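Local atomic coordinates of cyanophage-like gp41-1 intein (PDB entry 6QAZ), a protein that is a naturally split intein, which probably excises itself from a precursor and joins the flanking extein sequences by protein splicing. Residues L30-Y35 against K90-K95. Residues are numbered along the deposited sequence; the frame is centred on the assembly and turned at random.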
loop_
_atom_site.group_PDB
_atom_site.type_symbol
_atom_site.label_atom_id
_atom_site.label_comp_id
_atom_site.label_asym_id
_atom_site.label_seq_id
_atom_site.Cartn_x
_atom_site.Cartn_y
_atom_site.Cartn_z
ATOM N N LEU A 30 9.644 4.392 -4.532
ATOM C CA LEU A 30 9.958 5.412 -3.526
ATOM C C LEU A 30 9.262 5.097 -2.211
ATOM O O LEU A 30 8.060 4.815 -2.185
ATOM C CB LEU A 30 9.509 6.782 -4.026
ATOM C CG LEU A 30 9.866 7.940 -3.105
ATOM C CD1 LEU A 30 11.367 8.142 -2.992
ATOM C CD2 LEU A 30 9.197 9.212 -3.583
ATOM N N SER A 31 10.032 5.197 -1.139
ATOM C CA SER A 31 9.578 5.105 0.246
ATOM C C SER A 31 9.882 6.408 0.972
ATOM O O SER A 31 10.388 7.364 0.374
ATOM C CB SER A 31 10.269 3.941 0.923
ATOM O OG SER A 31 11.553 4.299 1.355
ATOM N N ASN A 32 9.647 6.406 2.265
ATOM C CA ASN A 32 10.034 7.549 3.127
ATOM C C ASN A 32 11.544 7.667 3.286
ATOM O O ASN A 32 11.984 8.720 3.736
ATOM C CB ASN A 32 9.350 7.436 4.495
ATOM C CG ASN A 32 9.647 6.151 5.216
ATOM O OD1 ASN A 32 9.610 5.077 4.635
ATOM N ND2 ASN A 32 9.939 6.256 6.487
ATOM N N THR A 33 12.259 6.574 3.033
ATOM C CA THR A 33 13.723 6.420 3.127
ATOM C C THR A 33 14.314 6.153 1.753
ATOM O O THR A 33 15.078 5.282 1.632
ATOM C CB THR A 33 14.130 5.166 3.949
ATOM O OG1 THR A 33 13.497 4.080 3.272
ATOM C CG2 THR A 33 13.715 5.236 5.399
ATOM N N GLY A 34 13.935 6.827 0.719
ATOM C CA GLY A 34 14.563 6.619 -0.591
ATOM C C GLY A 34 13.923 5.497 -1.352
ATOM O O GLY A 34 12.824 5.030 -1.008
ATOM N N TYR A 35 14.577 5.033 -2.381
ATOM C CA TYR A 35 14.019 4.008 -3.259
ATOM C C TYR A 35 14.407 2.623 -2.794
ATOM O O TYR A 35 15.597 2.322 -2.587
ATOM C CB TYR A 35 14.521 4.200 -4.684
ATOM C CG TYR A 35 13.872 5.357 -5.415
ATOM C CD1 TYR A 35 12.653 5.201 -6.039
ATOM C CD2 TYR A 35 14.435 6.629 -5.446
ATOM C CE1 TYR A 35 12.015 6.239 -6.683
ATOM C CE2 TYR A 35 13.796 7.691 -6.094
ATOM C CZ TYR A 35 12.574 7.487 -6.715
ATOM O OH TYR A 35 11.883 8.470 -7.388
ATOM N N LYS A 90 2.662 11.190 1.748
ATOM C CA LYS A 90 3.955 11.756 1.346
ATOM C C LYS A 90 3.997 13.187 1.848
ATOM O O LYS A 90 3.054 13.919 1.664
ATOM C CB LYS A 90 4.200 11.595 -0.146
ATOM C CG LYS A 90 5.617 11.890 -0.602
ATOM C CD LYS A 90 5.840 11.594 -2.090
ATOM C CE LYS A 90 7.069 12.283 -2.631
ATOM N NZ LYS A 90 7.087 12.251 -4.110
ATOM N N GLU A 91 5.071 13.696 2.456
ATOM C CA GLU A 91 6.194 13.083 3.137
ATOM C C GLU A 91 5.974 13.091 4.661
ATOM O O GLU A 91 6.157 14.123 5.398
ATOM C CB GLU A 91 7.476 13.866 2.896
ATOM C CG GLU A 91 8.733 13.040 3.101
ATOM C CD GLU A 91 8.763 11.782 2.241
ATOM O OE1 GLU A 91 8.664 11.894 1.027
ATOM O OE2 GLU A 91 8.834 10.726 2.793
ATOM N N MET A 92 5.733 11.903 5.137
ATOM C CA MET A 92 5.486 11.524 6.535
ATOM C C MET A 92 4.527 12.485 7.233
ATOM O O MET A 92 4.731 12.762 8.383
ATOM C CB MET A 92 6.820 11.406 7.256
ATOM C CG MET A 92 7.675 10.281 6.717
ATOM S SD MET A 92 6.862 8.719 6.872
ATOM C CE MET A 92 6.929 8.370 8.621
ATOM N N MET A 93 3.448 12.868 6.570
ATOM C CA MET A 93 2.390 13.694 7.199
ATOM C C MET A 93 1.252 12.786 7.692
ATOM O O MET A 93 0.811 11.987 6.896
ATOM C CB MET A 93 1.817 14.725 6.212
ATOM C CG MET A 93 2.857 15.679 5.680
ATOM S SD MET A 93 3.592 16.742 6.950
ATOM C CE MET A 93 2.205 17.829 7.278
ATOM N N LEU A 94 0.778 12.892 8.927
ATOM C CA LEU A 94 -0.304 12.029 9.408
ATOM C C LEU A 94 -1.635 12.515 8.866
ATOM O O LEU A 94 -1.919 13.714 8.910
ATOM C CB LEU A 94 -0.295 12.087 10.922
ATOM C CG LEU A 94 0.826 11.297 11.568
ATOM C CD1 LEU A 94 1.075 11.761 12.993
ATOM C CD2 LEU A 94 0.551 9.797 11.507
ATOM N N LYS A 95 -2.450 11.595 8.392
ATOM C CA LYS A 95 -3.801 11.895 7.912
ATOM C C LYS A 95 -4.767 10.856 8.435
ATOM O O LYS A 95 -4.502 9.641 8.370
ATOM C CB LYS A 95 -3.853 11.953 6.388
ATOM C CG LYS A 95 -3.088 13.116 5.785
ATOM C CD LYS A 95 -3.684 14.473 6.078
ATOM C CE LYS A 95 -2.802 15.597 5.615
ATOM N NZ LYS A 95 -3.410 16.894 5.944
HETATM O O HOH W 1 10.741 10.120 0.289
HETATM O O HOH W 2 10.627 10.962 4.646
#
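Glu-91 starts out with CG anti to the backbone N (chi1 -158°), then bends at chi2 (56°), which swings its carboxylate over to the turn at Asn-32. Asn-32 CB points to the 90-95 segment and takes most of the contact. Its chi1 of 57° turns the amide so that ND2 also lies near Met-92 SD, at 4.0 Å. Glu-91 OE2 lies 3.4 Å from Asn-32 CA. Two waters link the carboxylate to the turn. Water 1 donates to Ser-31 O and to Glu-91 OE1, at 2.8 Å each. Water 2 donates to Asn-32 O and, at 2.6 Å, to Glu-91 OE2. Beside the carboxylate, the bent chain of Met-92 sets SD against Asn-32 CB at 3.7 Å. Farther along, the extended Lys-90 chain crosses Leu-30 at about a right angle, and NZ comes 3.7 Å from Leu-30 CD2. Glu-91 OE2 also bonds to Tyr-120 OH. Asn-32 OD1 bonds to Asn-116 and Lys-90 NZ to Gln-12, both outside the contact. A type I beta turn from Ser-31 to Gly-34 joins strands 28-31 and 34-41. The other partner is the loop between strands 86-89 and 93-113, which ends in a G1 beta bulge where Met-92 and Met-93 face Val-89. Two hairpin loops thus meet at the surface of the all-beta, horseshoe-shaped Hint fold of inteins. Each water gives one proton to the carboxylate and one to a backbone carbonyl, consistent with a charged Glu-91 acting as acceptor.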